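PDB 3VIU: phosphoribosylformylglycinamidine synthase 2 from Thermus thermophilus, which belongs to the AIR-synthase-related (PurM-like) family, carries two tandem pairs of N- and C-terminal domains, and binds ADP and a magnesium ion. Local coordinates for residues A[164-170]-A[530-536]; A[376-380]-A[454-458]; A[379-385]-A[587-591]. All coordinates share one frame; numbering follows the deposited sequence.

Contact 1 of 3, residues A[164-170]-A[530-536]; sequences HEGYREN and SGGKRIP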
ATOM      1  N   HIS A 164     -13.183   0.939 -11.921  1.00 19.55           N
ATOM      2  CA  HIS A 164     -14.398   1.565 -11.425  1.00 18.53           C
ATOM      3  C   HIS A 164     -14.675   2.951 -12.011  1.00 18.56           C
ATOM      4  O   HIS A 164     -13.764   3.732 -12.298  1.00 18.69           O
ATOM      5  CB  HIS A 164     -14.323   1.630  -9.887  1.00 17.90           C
ATOM      6  CG  HIS A 164     -15.600   2.037  -9.217  1.00 19.64           C
ATOM      7  ND1 HIS A 164     -16.045   3.343  -9.184  1.00 21.19           N
ATOM      8  CD2 HIS A 164     -16.507   1.314  -8.518  1.00 20.20           C
ATOM      9  CE1 HIS A 164     -17.168   3.406  -8.489  1.00 20.83           C
ATOM     10  NE2 HIS A 164     -17.470   2.188  -8.072  1.00 21.22           N
ATOM     11  N   GLU A 165     -15.963   3.224 -12.171  1.00 18.71           N
ATOM     12  CA  GLU A 165     -16.499   4.468 -12.708  1.00 19.66           C
ATOM     13  C   GLU A 165     -15.951   5.712 -12.014  1.00 18.49           C
ATOM     14  O   GLU A 165     -15.625   6.701 -12.671  1.00 16.85           O
ATOM     15  CB  GLU A 165     -18.037   4.413 -12.603  1.00 21.81           C
ATOM     16  CG  GLU A 165     -18.784   5.739 -12.575  1.00 23.31           C
ATOM     17  CD  GLU A 165     -18.843   6.378 -11.194  1.00 24.22           C
ATOM     18  OE1 GLU A 165     -19.215   5.688 -10.220  1.00 21.16           O
ATOM     19  OE2 GLU A 165     -18.534   7.588 -11.088  1.00 26.54           O
ATOM     20  N   GLY A 166     -15.840   5.652 -10.691  1.00 16.22           N
ATOM     21  CA  GLY A 166     -15.354   6.797  -9.941  1.00 15.84           C
ATOM     22  C   GLY A 166     -13.895   7.179 -10.147  1.00 17.24           C
ATOM     23  O   GLY A 166     -13.444   8.209  -9.642  1.00 18.98           O
ATOM     24  N   TYR A 167     -13.155   6.371 -10.894  1.00 15.90           N
ATOM     25  CA  TYR A 167     -11.745   6.642 -11.118  1.00 14.79           C
ATOM     26  C   TYR A 167     -11.455   7.090 -12.541  1.00 15.78           C
ATOM     27  O   TYR A 167     -10.294   7.289 -12.905  1.00 16.99           O
ATOM     28  CB  TYR A 167     -10.913   5.391 -10.805  1.00 12.88           C
ATOM     29  CG  TYR A 167     -10.991   4.908  -9.367  1.00 11.73           C
ATOM     30  CD1 TYR A 167     -10.457   5.660  -8.319  1.00  8.28           C
ATOM     31  CD2 TYR A 167     -11.563   3.670  -9.063  1.00 11.66           C
ATOM     32  CE1 TYR A 167     -10.487   5.183  -7.000  1.00 11.70           C
ATOM     33  CE2 TYR A 167     -11.598   3.187  -7.753  1.00 12.15           C
ATOM     34  CZ  TYR A 167     -11.060   3.941  -6.727  1.00 11.74           C
ATOM     35  OH  TYR A 167     -11.088   3.437  -5.446  1.00 10.14           O
ATOM     36  N   ARG A 168     -12.501   7.243 -13.344  1.00 16.62           N
ATOM     37  CA  ARG A 168     -12.337   7.665 -14.733  1.00 19.02           C
ATOM     38  C   ARG A 168     -11.436   8.905 -14.850  1.00 19.04           C
ATOM     39  O   ARG A 168     -10.464   8.889 -15.599  1.00 18.45           O
ATOM     40  CB  ARG A 168     -13.703   7.961 -15.368  1.00 18.12           C
ATOM     41  CG  ARG A 168     -13.674   8.144 -16.885  1.00 21.03           C
ATOM     42  CD  ARG A 168     -14.941   8.835 -17.395  1.00 23.89           C
ATOM     43  NE  ARG A 168     -16.152   8.307 -16.764  1.00 27.50           N
ATOM     44  CZ  ARG A 168     -16.616   7.078 -16.955  1.00 26.31           C
ATOM     45  NH1 ARG A 168     -17.716   6.673 -16.341  1.00 25.53           N
ATOM     46  NH2 ARG A 168     -15.979   6.256 -17.771  1.00 27.85           N
ATOM     47  N   GLU A 169     -11.752   9.963 -14.106  1.00 19.28           N
ATOM     48  CA  GLU A 169     -10.966  11.202 -14.150  1.00 21.72           C
ATOM     49  C   GLU A 169      -9.687  11.203 -13.340  1.00 20.51           C
ATOM     50  O   GLU A 169      -8.694  11.808 -13.738  1.00 21.89           O
ATOM     51  CB  GLU A 169     -11.811  12.397 -13.704  1.00 21.80           C
ATOM     52  CG  GLU A 169     -12.605  13.010 -14.820  1.00 27.13           C
ATOM     53  CD  GLU A 169     -13.436  11.983 -15.536  1.00 31.25           C
ATOM     54  OE1 GLU A 169     -14.258  11.317 -14.868  1.00 33.38           O
ATOM     55  OE2 GLU A 169     -13.266  11.837 -16.763  1.00 33.66           O
ATOM     56  N   ASN A 170      -9.704  10.545 -12.192  1.00 20.04           N
ATOM     57  CA  ASN A 170      -8.516  10.513 -11.355  1.00 18.50           C
ATOM     58  C   ASN A 170      -8.102   9.089 -11.016  1.00 17.44           C
ATOM     59  O   ASN A 170      -8.589   8.507 -10.050  1.00 17.51           O
ATOM     60  CB  ASN A 170      -8.766  11.300 -10.067  1.00 19.46           C
ATOM     61  CG  ASN A 170      -9.239  12.725 -10.332  1.00 21.08           C
ATOM     62  OD1 ASN A 170     -10.361  12.949 -10.790  1.00 22.38           O
ATOM     63  ND2 ASN A 170      -8.378  13.695 -10.048  1.00 22.22           N
ATOM     64  N   SER A 530     -12.232  15.914 -10.008  1.00 28.46           N
ATOM     65  CA  SER A 530     -12.292  16.901 -11.069  1.00 30.15           C
ATOM     66  C   SER A 530     -13.754  17.158 -11.414  1.00 30.50           C
ATOM     67  O   SER A 530     -14.552  16.224 -11.529  1.00 30.44           O
ATOM     68  CB  SER A 530     -11.538  16.405 -12.299  1.00 31.58           C
ATOM     69  OG  SER A 530     -12.154  15.252 -12.829  1.00 38.35           O
ATOM     70  N   GLY A 531     -14.102  18.433 -11.554  1.00 31.33           N
ATOM     71  CA  GLY A 531     -15.468  18.795 -11.883  1.00 31.14           C
ATOM     72  C   GLY A 531     -16.489  18.363 -10.847  1.00 31.37           C
ATOM     73  O   GLY A 531     -17.603  17.975 -11.193  1.00 32.54           O
ATOM     74  N   GLY A 532     -16.123  18.434  -9.571  1.00 30.69           N
ATOM     75  CA  GLY A 532     -17.057  18.040  -8.534  1.00 28.33           C
ATOM     76  C   GLY A 532     -17.224  16.534  -8.417  1.00 28.06           C
ATOM     77  O   GLY A 532     -18.003  16.058  -7.591  1.00 27.50           O
ATOM     78  N   LYS A 533     -16.519  15.774  -9.251  1.00 27.40           N
ATOM     79  CA  LYS A 533     -16.601  14.314  -9.176  1.00 26.63           C
ATOM     80  C   LYS A 533     -15.468  13.789  -8.291  1.00 23.68           C
ATOM     81  O   LYS A 533     -14.296  13.937  -8.623  1.00 21.14           O
ATOM     82  CB  LYS A 533     -16.489  13.683 -10.566  1.00 27.09           C
ATOM     83  CG  LYS A 533     -16.642  12.170 -10.535  1.00 27.15           C
ATOM     84  CD  LYS A 533     -16.405  11.546 -11.893  1.00 28.21           C
ATOM     85  CE  LYS A 533     -16.461  10.036 -11.810  1.00 26.40           C
ATOM     86  NZ  LYS A 533     -16.184   9.407 -13.119  1.00 27.78           N
ATOM     87  N   ARG A 534     -15.826  13.184  -7.162  1.00 23.21           N
ATOM     88  CA  ARG A 534     -14.831  12.654  -6.228  1.00 22.53           C
ATOM     89  C   ARG A 534     -14.613  11.161  -6.441  1.00 20.98           C
ATOM     90  O   ARG A 534     -15.561  10.430  -6.716  1.00 20.41           O
ATOM     91  CB  ARG A 534     -15.278  12.886  -4.776  1.00 23.60           C
ATOM     92  CG  ARG A 534     -15.688  14.319  -4.450  1.00 22.51           C
ATOM     93  CD  ARG A 534     -15.873  14.526  -2.952  1.00 21.05           C
ATOM     94  NE  ARG A 534     -16.799  13.564  -2.363  1.00 21.36           N
ATOM     95  CZ  ARG A 534     -18.093  13.490  -2.658  1.00 22.07           C
ATOM     96  NH1 ARG A 534     -18.858  12.577  -2.073  1.00 18.77           N
ATOM     97  NH2 ARG A 534     -18.622  14.329  -3.538  1.00 24.36           N
ATOM     98  N   ILE A 535     -13.364  10.710  -6.327  1.00 19.51           N
ATOM     99  CA  ILE A 535     -13.070   9.287  -6.483  1.00 16.63           C
ATOM    100  C   ILE A 535     -13.653   8.598  -5.265  1.00 15.42           C
ATOM    101  O   ILE A 535     -13.899   9.236  -4.253  1.00 13.72           O
ATOM    102  CB  ILE A 535     -11.556   8.981  -6.473  1.00 15.22           C
ATOM    103  CG1 ILE A 535     -10.958   9.440  -5.141  1.00 12.82           C
ATOM    104  CG2 ILE A 535     -10.861   9.641  -7.676  1.00 15.74           C
ATOM    105  CD1 ILE A 535      -9.517   9.070  -4.948  1.00 13.16           C
ATOM    106  N   PRO A 536     -13.911   7.288  -5.357  1.00 16.03           N
ATOM    107  CA  PRO A 536     -14.459   6.594  -4.190  1.00 14.53           C
ATOM    108  C   PRO A 536     -13.404   6.720  -3.102  1.00 12.73           C
ATOM    109  O   PRO A 536     -12.220   6.650  -3.396  1.00 12.45           O
ATOM    110  CB  PRO A 536     -14.584   5.152  -4.676  1.00 13.05           C
ATOM    111  CG  PRO A 536     -14.895   5.327  -6.128  1.00 16.30           C
ATOM    112  CD  PRO A 536     -13.911   6.411  -6.541  1.00 16.27           C
TER
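Gly-166 and Ile-535 bring the backbones together, their CA atoms 4.8 Å apart, where a 3-10 segment (165-167) in the loop between strands 156-163 and 172-182 meets the base of a small hairpin. A type I' turn from Ser-530 to Lys-533 closes that hairpin, and Gly-531 and Gly-532 supply its two positive phi values. Glycine also suits position 166, since a beta carbon there would collide with Pro-536 CD, and Gly-166 O receives a CA-H...O contact from Ile-535 CA at 3.4 Å.

Lys-533 runs out fully extended, every side-chain torsion near 180°, which carries NZ in among three oxygens. NZ donates to Glu-165 O at 2.8 Å, tilted 31° from the carbonyl plane, while Arg-168 N reaches the same oxygen from the opposite face. It also bonds to Glu-169 OE1 at 3.2 Å, nearly in line with the C-O bond, and forms a longer salt bridge with Glu-165 OE2 at 3.6 Å. On the apolar side, Pro-536 CD sits over a face of Tyr-167, 3.8 Å from the ring centroid, in a CH-pi contact; the Tyr-167 hydroxyl bonds to Thr-538.

Two carboxylates around one ammonium probably keep Lys-533 charged despite nearby Arg-168, itself paired with Glu-131, and this network helps join the two PurM-like N-terminal domains.

Contact 2 of 3, residues A[376-380]-A[454-458]; sequences VRRLR and SRLHP
Leu-456 meets helix 374-380 with both its backbone and its side chain. Its carbonyl oxygen accepts a hydrogen bond from Arg-380 NH1 at 2.8 Å, with an N-H...O angle of 162°, and the oxygen lies within 1° of the guanidinium plane. Arg-380 gets there by leaving its helix with CG anti to the backbone N and then bending at chi3 (68°), a turn that swings the guanidinium back across Arg-377 CA. The long arginine suits this place because its aliphatic part packs as well: CD lies 3.9 Å from His-457 CD2, while NH2 forms a salt bridge with Glu-372.

This is a packing of helix ends. Helix 451-456 of the second PurM-like N-terminal domain stops at His-457, which is also the N-cap of helix 458-475, and the last turn of helix 374-380 lies against that break.

Val-376, one turn before Arg-380, offers a short branched side chain that can come close to the backbone of the other helix; its CG1 approaches Arg-455 O at 3.4 Å and Leu-456 O at 3.6 Å. Leu-456 also uses a methyl of its own, CD2 touching Leu-379 CB at 3.6 Å in a purely apolar contact.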
ATOM      1  N   VAL A 376     -24.836   9.873  -1.711  1.00 19.73           N
ATOM      2  CA  VAL A 376     -24.202   8.660  -1.211  1.00 20.34           C
ATOM      3  C   VAL A 376     -25.198   7.951  -0.287  1.00 20.63           C
ATOM      4  O   VAL A 376     -25.382   6.738  -0.381  1.00 22.00           O
ATOM      5  CB  VAL A 376     -22.907   8.978  -0.429  1.00 19.58           C
ATOM      6  CG1 VAL A 376     -22.417   7.741   0.303  1.00 17.81           C
ATOM      7  CG2 VAL A 376     -21.838   9.472  -1.393  1.00 20.52           C
ATOM      8  N   ARG A 377     -25.849   8.711   0.590  1.00 20.29           N
ATOM      9  CA  ARG A 377     -26.825   8.147   1.511  1.00 20.95           C
ATOM     10  C   ARG A 377     -27.986   7.544   0.717  1.00 21.85           C
ATOM     11  O   ARG A 377     -28.383   6.398   0.940  1.00 22.63           O
ATOM     12  CB  ARG A 377     -27.338   9.233   2.464  1.00 21.24           C
ATOM     13  CG  ARG A 377     -28.233   8.723   3.598  1.00 25.14           C
ATOM     14  CD  ARG A 377     -28.636   9.854   4.539  1.00 28.61           C
ATOM     15  NE  ARG A 377     -29.392   9.383   5.698  1.00 32.40           N
ATOM     16  CZ  ARG A 377     -29.768  10.154   6.719  1.00 34.44           C
ATOM     17  NH1 ARG A 377     -29.456  11.445   6.731  1.00 33.64           N
ATOM     18  NH2 ARG A 377     -30.462   9.638   7.730  1.00 32.66           N
ATOM     19  N   ARG A 378     -28.521   8.321  -0.218  1.00 21.52           N
ATOM     20  CA  ARG A 378     -29.635   7.875  -1.049  1.00 22.27           C
ATOM     21  C   ARG A 378     -29.336   6.501  -1.659  1.00 21.02           C
ATOM     22  O   ARG A 378     -30.153   5.584  -1.580  1.00 19.90           O
ATOM     23  CB  ARG A 378     -29.885   8.898  -2.154  1.00 25.31           C
ATOM     24  CG  ARG A 378     -31.156   8.701  -2.944  1.00 30.47           C
ATOM     25  CD  ARG A 378     -31.216   9.711  -4.084  1.00 36.41           C
ATOM     26  NE  ARG A 378     -32.537   9.787  -4.702  1.00 41.51           N
ATOM     27  CZ  ARG A 378     -33.206   8.740  -5.182  1.00 42.71           C
ATOM     28  NH1 ARG A 378     -32.678   7.523  -5.114  1.00 42.06           N
ATOM     29  NH2 ARG A 378     -34.400   8.914  -5.734  1.00 42.00           N
ATOM     30  N   LEU A 379     -28.158   6.362  -2.264  1.00 18.34           N
ATOM     31  CA  LEU A 379     -27.769   5.094  -2.868  1.00 16.03           C
ATOM     32  C   LEU A 379     -27.668   3.984  -1.824  1.00 14.32           C
ATOM     33  O   LEU A 379     -28.209   2.899  -2.020  1.00 14.60           O
ATOM     34  CB  LEU A 379     -26.437   5.242  -3.617  1.00 14.01           C
ATOM     35  CG  LEU A 379     -26.529   6.020  -4.934  1.00 14.13           C
ATOM     36  CD1 LEU A 379     -25.145   6.244  -5.533  1.00 10.36           C
ATOM     37  CD2 LEU A 379     -27.430   5.238  -5.892  1.00 12.45           C
ATOM     38  N   ARG A 380     -26.990   4.265  -0.713  1.00 12.44           N
ATOM     39  CA  ARG A 380     -26.820   3.284   0.358  1.00 13.39           C
ATOM     40  C   ARG A 380     -28.144   2.787   0.947  1.00 15.31           C
ATOM     41  O   ARG A 380     -28.280   1.608   1.259  1.00 15.77           O
ATOM     42  CB  ARG A 380     -25.950   3.869   1.479  1.00 14.07           C
ATOM     43  CG  ARG A 380     -25.734   2.929   2.663  1.00 14.45           C
ATOM     44  CD  ARG A 380     -24.766   3.511   3.696  1.00 13.24           C
ATOM     45  NE  ARG A 380     -25.297   4.674   4.399  1.00 11.61           N
ATOM     46  CZ  ARG A 380     -24.818   5.908   4.270  1.00 13.19           C
ATOM     47  NH1 ARG A 380     -23.796   6.145   3.458  1.00 15.02           N
ATOM     48  NH2 ARG A 380     -25.351   6.908   4.956  1.00 10.57           N
ATOM     49  N   SER A 454     -16.550   1.261  -0.038  1.00 12.51           N
ATOM     50  CA  SER A 454     -16.023   2.562   0.341  1.00 12.60           C
ATOM     51  C   SER A 454     -16.816   3.769  -0.182  1.00 13.64           C
ATOM     52  O   SER A 454     -17.018   4.744   0.542  1.00 12.05           O
ATOM     53  CB  SER A 454     -14.548   2.638  -0.080  1.00 13.55           C
ATOM     54  OG  SER A 454     -13.782   1.578   0.507  1.00 10.04           O
ATOM     55  N   ARG A 455     -17.277   3.704  -1.427  1.00 14.30           N
ATOM     56  CA  ARG A 455     -18.054   4.797  -1.995  1.00 15.09           C
ATOM     57  C   ARG A 455     -19.386   4.947  -1.257  1.00 15.69           C
ATOM     58  O   ARG A 455     -19.796   6.054  -0.927  1.00 15.87           O
ATOM     59  CB  ARG A 455     -18.282   4.545  -3.497  1.00 19.54           C
ATOM     60  CG  ARG A 455     -19.505   5.230  -4.130  1.00 22.54           C
ATOM     61  CD  ARG A 455     -19.517   6.741  -3.971  1.00 25.49           C
ATOM     62  NE  ARG A 455     -18.458   7.419  -4.714  1.00 28.59           N
ATOM     63  CZ  ARG A 455     -18.330   7.389  -6.038  1.00 30.19           C
ATOM     64  NH1 ARG A 455     -17.337   8.046  -6.624  1.00 29.56           N
ATOM     65  NH2 ARG A 455     -19.182   6.695  -6.778  1.00 29.95           N
ATOM     66  N   LEU A 456     -20.040   3.828  -0.975  1.00 14.42           N
ATOM     67  CA  LEU A 456     -21.330   3.829  -0.290  1.00 14.99           C
ATOM     68  C   LEU A 456     -21.279   4.000   1.232  1.00 15.73           C
ATOM     69  O   LEU A 456     -22.251   4.441   1.850  1.00 14.50           O
ATOM     70  CB  LEU A 456     -22.078   2.540  -0.630  1.00 14.26           C
ATOM     71  CG  LEU A 456     -22.444   2.419  -2.109  1.00 16.12           C
ATOM     72  CD1 LEU A 456     -22.838   0.990  -2.429  1.00 15.37           C
ATOM     73  CD2 LEU A 456     -23.575   3.388  -2.432  1.00 13.57           C
ATOM     74  N   HIS A 457     -20.153   3.646   1.839  1.00 15.78           N
ATOM     75  CA  HIS A 457     -20.014   3.765   3.286  1.00 15.42           C
ATOM     76  C   HIS A 457     -18.523   3.828   3.599  1.00 14.36           C
ATOM     77  O   HIS A 457     -17.935   2.866   4.084  1.00 13.79           O
ATOM     78  CB  HIS A 457     -20.654   2.546   3.981  1.00 15.78           C
ATOM     79  CG  HIS A 457     -20.936   2.753   5.438  1.00 14.38           C
ATOM     80  ND1 HIS A 457     -20.037   3.344   6.298  1.00 14.86           N
ATOM     81  CD2 HIS A 457     -22.014   2.430   6.190  1.00 14.85           C
ATOM     82  CE1 HIS A 457     -20.548   3.380   7.514  1.00 13.32           C
ATOM     83  NE2 HIS A 457     -21.748   2.830   7.475  1.00 13.35           N
ATOM     84  N   PRO A 458     -17.899   4.980   3.342  1.00 14.10           N
ATOM     85  CA  PRO A 458     -16.465   5.153   3.595  1.00 13.86           C
ATOM     86  C   PRO A 458     -15.924   4.555   4.901  1.00 14.60           C
ATOM     87  O   PRO A 458     -14.891   3.884   4.900  1.00 14.40           O
ATOM     88  CB  PRO A 458     -16.270   6.668   3.488  1.00 15.34           C
ATOM     89  CG  PRO A 458     -17.665   7.239   3.736  1.00 16.98           C
ATOM     90  CD  PRO A 458     -18.546   6.263   3.017  1.00 14.31           C
TER

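Contact 3 of 3, residues A[379-385]-A[587-591]; sequences LRETPIP and EFGHP
Phe-588 has its CG between the backbone N and the carbonyl carbon (chi1 57°), which sends the ring along the 382-385 chain, while Thr-382 sets CG2 anti to its own N and so presents a methyl group to that ring. Thr-382 CG2 reaches Phe-588 CD1 at 3.9 Å, the two side chains crossing at about a right angle. The threonine divides its roles, since its hydroxyl bonds back to Arg-378 O in the helix. Further along, the chain skirts the edge of the aromatic ring: Pro-383 O lies 3.7 Å from Phe-588 CE1, near the ring plane, and Pro-385 CD meets the same CE1 at 3.5 Å, also at the edge. A flat phenyl ring suits this place, bordered by both a carbonyl and a proline methylene.

The contact fastens the segment that leaves helix 374-380 to the loop between helices 578-584 and 596-611, in the second AIR-synthase-related C-terminal domain. Its backbone clasp is the bond from Gly-589 N to Leu-379 O, 3.0 Å long and nearly straight at 175°. The donor stands 37° above the carbonyl plane, and Thr-382 N approaches the same oxygen from the opposite face, so one carbonyl serves both the local turn and the distant loop. Glycine fits at 589 because at its backbone angles a beta carbon would press on the preceding carbonyl oxygen and crowd Ile-384 CG2.

Beyond the clasp, His-590 lies alongside the aliphatic part of Arg-380, with His-590 ND1 3.8 Å from Arg-380 CD and the ring almost perpendicular to the guanidinium. Pro-591 CD lies over one face of the histidine ring, whose plane stands at about a right angle to that of His-457 where the two rings meet.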
ATOM      1  N   LEU A 379     -28.158   6.362  -2.264  1.00 18.34           N
ATOM      2  CA  LEU A 379     -27.769   5.094  -2.868  1.00 16.03           C
ATOM      3  C   LEU A 379     -27.668   3.984  -1.824  1.00 14.32           C
ATOM      4  O   LEU A 379     -28.209   2.899  -2.020  1.00 14.60           O
ATOM      5  CB  LEU A 379     -26.437   5.242  -3.617  1.00 14.01           C
ATOM      6  CG  LEU A 379     -26.529   6.020  -4.934  1.00 14.13           C
ATOM      7  CD1 LEU A 379     -25.145   6.244  -5.533  1.00 10.36           C
ATOM      8  CD2 LEU A 379     -27.430   5.238  -5.892  1.00 12.45           C
ATOM      9  N   ARG A 380     -26.990   4.265  -0.713  1.00 12.44           N
ATOM     10  CA  ARG A 380     -26.820   3.284   0.358  1.00 13.39           C
ATOM     11  C   ARG A 380     -28.144   2.787   0.947  1.00 15.31           C
ATOM     12  O   ARG A 380     -28.280   1.608   1.259  1.00 15.77           O
ATOM     13  CB  ARG A 380     -25.950   3.869   1.479  1.00 14.07           C
ATOM     14  CG  ARG A 380     -25.734   2.929   2.663  1.00 14.45           C
ATOM     15  CD  ARG A 380     -24.766   3.511   3.696  1.00 13.24           C
ATOM     16  NE  ARG A 380     -25.297   4.674   4.399  1.00 11.61           N
ATOM     17  CZ  ARG A 380     -24.818   5.908   4.270  1.00 13.19           C
ATOM     18  NH1 ARG A 380     -23.796   6.145   3.458  1.00 15.02           N
ATOM     19  NH2 ARG A 380     -25.351   6.908   4.956  1.00 10.57           N
ATOM     20  N   GLU A 381     -29.109   3.694   1.100  1.00 16.50           N
ATOM     21  CA  GLU A 381     -30.408   3.348   1.655  1.00 17.49           C
ATOM     22  C   GLU A 381     -31.382   2.781   0.615  1.00 18.10           C
ATOM     23  O   GLU A 381     -32.510   2.422   0.945  1.00 17.49           O
ATOM     24  CB  GLU A 381     -31.027   4.575   2.336  1.00 18.28           C
ATOM     25  CG  GLU A 381     -30.197   5.126   3.497  1.00 20.14           C
ATOM     26  CD  GLU A 381     -30.885   6.264   4.244  1.00 20.51           C
ATOM     27  OE1 GLU A 381     -30.334   6.718   5.270  1.00 19.84           O
ATOM     28  OE2 GLU A 381     -31.969   6.708   3.809  1.00 20.38           O
ATOM     29  N   THR A 382     -30.965   2.702  -0.643  1.00 18.37           N
ATOM     30  CA  THR A 382     -31.856   2.141  -1.652  1.00 20.47           C
ATOM     31  C   THR A 382     -32.026   0.650  -1.358  1.00 20.98           C
ATOM     32  O   THR A 382     -31.049  -0.084  -1.245  1.00 21.06           O
ATOM     33  CB  THR A 382     -31.292   2.291  -3.071  1.00 19.13           C
ATOM     34  OG1 THR A 382     -31.037   3.671  -3.336  1.00 22.53           O
ATOM     35  CG2 THR A 382     -32.296   1.771  -4.095  1.00 18.49           C
ATOM     36  N   PRO A 383     -33.274   0.185  -1.226  1.00 21.11           N
ATOM     37  CA  PRO A 383     -33.527  -1.233  -0.941  1.00 21.70           C
ATOM     38  C   PRO A 383     -33.025  -2.111  -2.078  1.00 21.43           C
ATOM     39  O   PRO A 383     -33.128  -1.736  -3.238  1.00 22.04           O
ATOM     40  CB  PRO A 383     -35.054  -1.301  -0.819  1.00 20.36           C
ATOM     41  CG  PRO A 383     -35.453   0.103  -0.479  1.00 22.75           C
ATOM     42  CD  PRO A 383     -34.537   0.927  -1.350  1.00 20.45           C
ATOM     43  N   ILE A 384     -32.480  -3.272  -1.754  1.00 23.39           N
ATOM     44  CA  ILE A 384     -32.017  -4.169  -2.803  1.00 27.49           C
ATOM     45  C   ILE A 384     -33.251  -4.901  -3.321  1.00 28.82           C
ATOM     46  O   ILE A 384     -33.958  -5.567  -2.566  1.00 29.95           O
ATOM     47  CB  ILE A 384     -30.966  -5.175  -2.269  1.00 29.45           C
ATOM     48  CG1 ILE A 384     -31.427  -5.736  -0.926  1.00 33.82           C
ATOM     49  CG2 ILE A 384     -29.606  -4.486  -2.121  1.00 26.47           C
ATOM     50  CD1 ILE A 384     -30.381  -6.582  -0.199  1.00 39.61           C
ATOM     51  N   PRO A 385     -33.537  -4.768  -4.621  1.00 29.45           N
ATOM     52  CA  PRO A 385     -34.691  -5.406  -5.258  1.00 32.01           C
ATOM     53  C   PRO A 385     -34.569  -6.914  -5.399  1.00 35.12           C
ATOM     54  O   PRO A 385     -33.463  -7.453  -5.452  1.00 35.63           O
ATOM     55  CB  PRO A 385     -34.740  -4.726  -6.614  1.00 30.22           C
ATOM     56  CG  PRO A 385     -33.291  -4.579  -6.929  1.00 31.17           C
ATOM     57  CD  PRO A 385     -32.722  -4.057  -5.619  1.00 29.34           C
ATOM     58  N   GLU A 587     -24.477   0.071  -8.474  1.00 16.78           N
ATOM     59  CA  GLU A 587     -23.961  -0.199  -7.139  1.00 17.62           C
ATOM     60  C   GLU A 587     -24.746   0.640  -6.150  1.00 17.75           C
ATOM     61  O   GLU A 587     -24.790   1.866  -6.243  1.00 16.87           O
ATOM     62  CB  GLU A 587     -22.457   0.107  -7.036  1.00 17.98           C
ATOM     63  CG  GLU A 587     -22.088   1.574  -7.026  1.00 23.53           C
ATOM     64  CD  GLU A 587     -20.610   1.822  -6.718  1.00 24.88           C
ATOM     65  OE1 GLU A 587     -20.236   3.005  -6.583  1.00 26.80           O
ATOM     66  OE2 GLU A 587     -19.825   0.851  -6.617  1.00 24.97           O
ATOM     67  N   PHE A 588     -25.382  -0.040  -5.205  1.00 18.12           N
ATOM     68  CA  PHE A 588     -26.202   0.627  -4.206  1.00 18.56           C
ATOM     69  C   PHE A 588     -26.454  -0.343  -3.064  1.00 17.16           C
ATOM     70  O   PHE A 588     -25.976  -1.470  -3.097  1.00 19.24           O
ATOM     71  CB  PHE A 588     -27.525   1.071  -4.850  1.00 16.04           C
ATOM     72  CG  PHE A 588     -28.307  -0.054  -5.475  1.00 15.67           C
ATOM     73  CD1 PHE A 588     -29.312  -0.701  -4.761  1.00 16.23           C
ATOM     74  CD2 PHE A 588     -28.042  -0.463  -6.778  1.00 15.05           C
ATOM     75  CE1 PHE A 588     -30.045  -1.745  -5.343  1.00 18.79           C
ATOM     76  CE2 PHE A 588     -28.767  -1.504  -7.372  1.00 14.66           C
ATOM     77  CZ  PHE A 588     -29.770  -2.145  -6.655  1.00 16.48           C
ATOM     78  N   GLY A 589     -27.205   0.087  -2.059  1.00 16.57           N
ATOM     79  CA  GLY A 589     -27.477  -0.785  -0.932  1.00 16.60           C
ATOM     80  C   GLY A 589     -26.394  -0.682   0.122  1.00 16.28           C
ATOM     81  O   GLY A 589     -25.341  -0.107  -0.124  1.00 15.53           O
ATOM     82  N   HIS A 590     -26.650  -1.235   1.301  1.00 17.86           N
ATOM     83  CA  HIS A 590     -25.675  -1.195   2.380  1.00 19.00           C
ATOM     84  C   HIS A 590     -24.589  -2.246   2.163  1.00 18.04           C
ATOM     85  O   HIS A 590     -24.879  -3.360   1.750  1.00 17.34           O
ATOM     86  CB  HIS A 590     -26.358  -1.459   3.724  1.00 22.19           C
ATOM     87  CG  HIS A 590     -25.517  -1.092   4.912  1.00 29.04           C
ATOM     88  ND1 HIS A 590     -25.477   0.185   5.431  1.00 29.74           N
ATOM     89  CD2 HIS A 590     -24.659  -1.827   5.661  1.00 30.05           C
ATOM     90  CE1 HIS A 590     -24.631   0.221   6.446  1.00 29.25           C
ATOM     91  NE2 HIS A 590     -24.121  -0.987   6.605  1.00 30.92           N
ATOM     92  N   PRO A 591     -23.316  -1.886   2.402  1.00 17.08           N
ATOM     93  CA  PRO A 591     -22.215  -2.843   2.234  1.00 16.29           C
ATOM     94  C   PRO A 591     -22.375  -3.908   3.321  1.00 16.45           C
ATOM     95  O   PRO A 591     -23.073  -3.688   4.298  1.00 17.25           O
ATOM     96  CB  PRO A 591     -20.977  -1.980   2.451  1.00 14.50           C
ATOM     97  CG  PRO A 591     -21.407  -0.659   1.948  1.00 13.63           C
ATOM     98  CD  PRO A 591     -22.794  -0.517   2.524  1.00 14.89           C
TER

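How the contacts relate
Contacts 2 and 3 share Leu-379 and Arg-380, their centres about 8 Å apart; helix 374-380 thus meets the second N-terminal domain in one and the second C-terminal domain in the other. Contact 3 is a surface contact built on a backbone bond and an aromatic edge, whereas contacts 1 and 2 are partly buried. Contact 1, joining the two N-terminal domains, is the one with a salt-bridge network; contact 2 relies on an arginine-to-carbonyl bond and aliphatic packing. Arg-455 of contact 2 reaches contacts 1 and 3 through weak or packing interactions, and His-164 NE2 of contact 1 probably bonds to Glu-587 OE2 of contact 3.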